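Local coordinates for Lmo0131 protein (Listeria monocytogenes, PDB 4Q6J) that is of unknown function but, as an EAL-domain protein, may be a phosphodiesterase that hydrolyses cyclic di-GMP, at residues F107-V112 with K146-K151. Sequence-based numbering, arbitrary orientation.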
ATOM      1  N   PHE B 107      20.656 -11.022 -17.123  1.00 17.96           N
ATOM      2  CA  PHE B 107      21.308 -10.034 -17.958  1.00 17.28           C
ATOM      3  C   PHE B 107      22.329  -9.158 -17.229  1.00 14.54           C
ATOM      4  O   PHE B 107      23.367  -8.828 -17.788  1.00 14.26           O
ATOM      5  CB  PHE B 107      20.298  -9.111 -18.596  1.00 22.34           C
ATOM      6  CG  PHE B 107      20.932  -8.105 -19.469  1.00 30.13           C
ATOM      7  CD1 PHE B 107      21.605  -8.508 -20.618  1.00 39.34           C
ATOM      8  CD2 PHE B 107      20.922  -6.773 -19.133  1.00 32.89           C
ATOM      9  CE1 PHE B 107      22.216  -7.586 -21.433  1.00 38.79           C
ATOM     10  CE2 PHE B 107      21.512  -5.860 -19.955  1.00 31.32           C
ATOM     11  CZ  PHE B 107      22.161  -6.268 -21.101  1.00 33.65           C
ATOM     12  N   LEU B 108      22.004  -8.766 -15.998  1.00 12.78           N
ATOM     13  CA  LEU B 108      22.873  -7.869 -15.262  1.00 13.49           C
ATOM     14  C   LEU B 108      24.147  -8.596 -14.867  1.00 14.62           C
ATOM     15  O   LEU B 108      25.236  -8.065 -14.963  1.00 15.12           O
ATOM     16  CB  LEU B 108      22.177  -7.290 -14.023  1.00 14.18           C
ATOM     17  CG  LEU B 108      23.110  -6.415 -13.158  1.00 13.28           C
ATOM     18  CD1 LEU B 108      23.617  -5.210 -13.909  1.00 14.26           C
ATOM     19  CD2 LEU B 108      22.472  -5.975 -11.865  1.00 13.39           C
ATOM     20  N   HIS B 109      23.996  -9.817 -14.406  1.00 17.98           N
ATOM     21  CA  HIS B 109      25.117 -10.686 -14.096  1.00 17.81           C
ATOM     22  C   HIS B 109      26.034 -10.853 -15.294  1.00 13.13           C
ATOM     23  O   HIS B 109      27.261 -10.866 -15.166  1.00 15.92           O
ATOM     24  CB  HIS B 109      24.583 -12.058 -13.708  1.00 13.54           C
ATOM     25  CG  HIS B 109      25.633 -13.109 -13.644  1.00 14.38           C
ATOM     26  ND1 HIS B 109      26.233 -13.630 -14.769  1.00 18.06           N
ATOM     27  CD2 HIS B 109      26.185 -13.749 -12.590  1.00 23.28           C
ATOM     28  CE1 HIS B 109      27.120 -14.540 -14.411  1.00 15.79           C
ATOM     29  NE2 HIS B 109      27.106 -14.633 -13.094  1.00 24.66           N
ATOM     30  N   ASP B 110      25.427 -11.024 -16.461  1.00 13.67           N
ATOM     31  CA  ASP B 110      26.171 -11.225 -17.694  1.00 14.56           C
ATOM     32  C   ASP B 110      26.869  -9.960 -18.134  1.00 16.79           C
ATOM     33  O   ASP B 110      28.032  -9.989 -18.539  1.00 15.00           O
ATOM     34  CB  ASP B 110      25.219 -11.622 -18.795  1.00 19.44           C
ATOM     35  CG  ASP B 110      24.758 -13.026 -18.666  1.00 20.82           C
ATOM     36  OD1 ASP B 110      25.082 -13.686 -17.656  1.00 28.91           O
ATOM     37  OD2 ASP B 110      24.057 -13.470 -19.587  1.00 30.02           O
ATOM     38  N   TYR B 111      26.142  -8.856 -18.093  1.00 11.80           N
ATOM     39  CA  TYR B 111      26.724  -7.575 -18.414  1.00 12.82           C
ATOM     40  C   TYR B 111      27.875  -7.206 -17.442  1.00 11.69           C
ATOM     41  O   TYR B 111      28.921  -6.719 -17.854  1.00 14.44           O
ATOM     42  CB  TYR B 111      25.651  -6.481 -18.450  1.00 17.25           C
ATOM     43  CG  TYR B 111      26.198  -5.204 -19.014  1.00 14.37           C
ATOM     44  CD1 TYR B 111      26.861  -4.301 -18.206  1.00 15.39           C
ATOM     45  CD2 TYR B 111      26.091  -4.925 -20.360  1.00 17.24           C
ATOM     46  CE1 TYR B 111      27.393  -3.161 -18.708  1.00 15.94           C
ATOM     47  CE2 TYR B 111      26.614  -3.781 -20.884  1.00 16.49           C
ATOM     48  CZ  TYR B 111      27.279  -2.902 -20.057  1.00 17.31           C
ATOM     49  OH  TYR B 111      27.812  -1.752 -20.569  1.00 20.56           O
ATOM     50  N   VAL B 112      27.669  -7.440 -16.157  1.00 12.58           N
ATOM     51  CA  VAL B 112      28.729  -7.243 -15.168  1.00 16.41           C
ATOM     52  C   VAL B 112      29.961  -8.116 -15.450  1.00 13.61           C
ATOM     53  O   VAL B 112      31.076  -7.636 -15.526  1.00 14.31           O
ATOM     54  CB  VAL B 112      28.211  -7.481 -13.719  1.00 14.23           C
ATOM     55  CG1 VAL B 112      29.362  -7.521 -12.740  1.00 16.81           C
ATOM     56  CG2 VAL B 112      27.234  -6.381 -13.340  1.00 13.38           C
ATOM     57  N   LYS B 146      26.572 -11.658  -6.362  1.00 16.18           N
ATOM     58  CA  LYS B 146      27.548 -11.629  -5.274  1.00 13.99           C
ATOM     59  C   LYS B 146      28.709 -12.595  -5.551  1.00 11.16           C
ATOM     60  O   LYS B 146      29.824 -12.358  -5.117  1.00 14.44           O
ATOM     61  CB  LYS B 146      26.898 -11.953  -3.932  1.00 12.45           C
ATOM     62  CG  LYS B 146      25.949 -10.856  -3.442  1.00 17.11           C
ATOM     63  CD  LYS B 146      25.576 -10.996  -1.985  1.00 14.14           C
ATOM     64  CE  LYS B 146      26.744 -10.569  -1.103  1.00 16.30           C
ATOM     65  NZ  LYS B 146      26.357 -10.414   0.318  1.00 14.37           N
ATOM     66  N   ASP B 147      28.448 -13.666  -6.296  1.00 15.20           N
ATOM     67  CA  ASP B 147      29.489 -14.630  -6.662  1.00 16.51           C
ATOM     68  C   ASP B 147      30.591 -13.990  -7.488  1.00 16.02           C
ATOM     69  O   ASP B 147      31.654 -14.562  -7.619  1.00 18.17           O
ATOM     70  CB  ASP B 147      28.923 -15.802  -7.462  1.00 17.86           C
ATOM     71  CG  ASP B 147      28.018 -16.743  -6.625  1.00 24.27           C
ATOM     72  OD1 ASP B 147      28.110 -16.755  -5.378  1.00 33.33           O
ATOM     73  OD2 ASP B 147      27.223 -17.494  -7.238  1.00 24.88           O
ATOM     74  N   LEU B 148      30.334 -12.813  -8.048  1.00 16.99           N
ATOM     75  CA  LEU B 148      31.323 -12.119  -8.857  1.00 13.99           C
ATOM     76  C   LEU B 148      32.151 -11.125  -8.024  1.00 14.88           C
ATOM     77  O   LEU B 148      33.210 -10.662  -8.450  1.00 15.45           O
ATOM     78  CB  LEU B 148      30.632 -11.410 -10.035  1.00 15.78           C
ATOM     79  CG  LEU B 148      29.846 -12.293 -11.018  1.00 18.64           C
ATOM     80  CD1 LEU B 148      28.912 -11.465 -11.906  1.00 17.71           C
ATOM     81  CD2 LEU B 148      30.780 -13.182 -11.858  1.00 18.81           C
ATOM     82  N   GLY B 149      31.666 -10.793  -6.839  1.00 15.32           N
ATOM     83  CA  GLY B 149      32.383  -9.889  -5.957  1.00 15.80           C
ATOM     84  C   GLY B 149      31.584  -8.656  -5.595  1.00 13.76           C
ATOM     85  O   GLY B 149      31.967  -7.912  -4.701  1.00 15.96           O
ATOM     86  N   VAL B 150      30.477  -8.457  -6.310  1.00 13.16           N
ATOM     87  CA  VAL B 150      29.538  -7.342  -6.132  1.00 13.48           C
ATOM     88  C   VAL B 150      28.926  -7.293  -4.730  1.00 14.56           C
ATOM     89  O   VAL B 150      28.568  -8.332  -4.147  1.00 14.83           O
ATOM     90  CB  VAL B 150      28.416  -7.460  -7.199  1.00 11.96           C
ATOM     91  CG1 VAL B 150      27.328  -6.383  -7.049  1.00 14.11           C
ATOM     92  CG2 VAL B 150      29.021  -7.391  -8.571  1.00 15.85           C
ATOM     93  N   LYS B 151      28.805  -6.079  -4.200  1.00 11.06           N
ATOM     94  CA  LYS B 151      28.142  -5.863  -2.904  1.00 17.39           C
ATOM     95  C   LYS B 151      26.644  -5.528  -3.044  1.00 11.94           C
ATOM     96  O   LYS B 151      26.182  -5.121  -4.117  1.00 11.73           O
ATOM     97  CB  LYS B 151      28.868  -4.775  -2.126  1.00 12.31           C
ATOM     98  CG  LYS B 151      30.298  -5.069  -1.949  1.00 12.53           C
ATOM     99  CD  LYS B 151      30.493  -6.058  -0.838  1.00 19.51           C
ATOM    100  CE  LYS B 151      31.981  -6.316  -0.564  1.00 29.15           C
ATOM    101  NZ  LYS B 151      32.203  -7.222   0.625  1.00 37.95           N
TER
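His109 and Leu148 bring the two backbones to their nearest approach, 8.2 Å between CA atoms, where helix 102-115 passes the turn that ends helix 136-146 and leads into strand 151-154. Leu148 does most of the bridging: its methyl CD1 sits over one face of the His109 imidazole, 3.9 Å from the ring centroid and 24° off the normal, a CH-pi contact. The methyl is displaced toward the ring's rim, with His109 CD2 3.6 Å from Leu148 CD1. Leucine suits the place because its forked side chain is long enough to cross from the turn, CD1 reaching both the imidazole and Val112. His109 reaches this place because CG is anti to the backbone N (chi1 168°), which carries the ring out beside the helix. Asp110 steadies it: Asp110 OD1 lies 19° out of the ring plane and accepts a hydrogen bond from His109 ND1 with its anti lone pair. One helical turn further on, Val112 CG1 packs against Leu148 CD1 at 4.1 Å and against Val150 CG2 at 4.2 Å; a branched, compact valine suits this buried spot. Gly149, at positive phi, ends helix 136-146 in a Schellman motif; a CB here would press on the carbonyl O of Leu148, which glycine avoids. Ile145 touches both His109 and Val150, and the contact joins helix 102-115 to the loop entering strand 151-154, on the outside of the EAL TIM barrel. With no hydrogen bond between the segments, their cohesion is chiefly apolar, and the polar histidine offers a ring face to leucine while ND1 is engaged by its own helix.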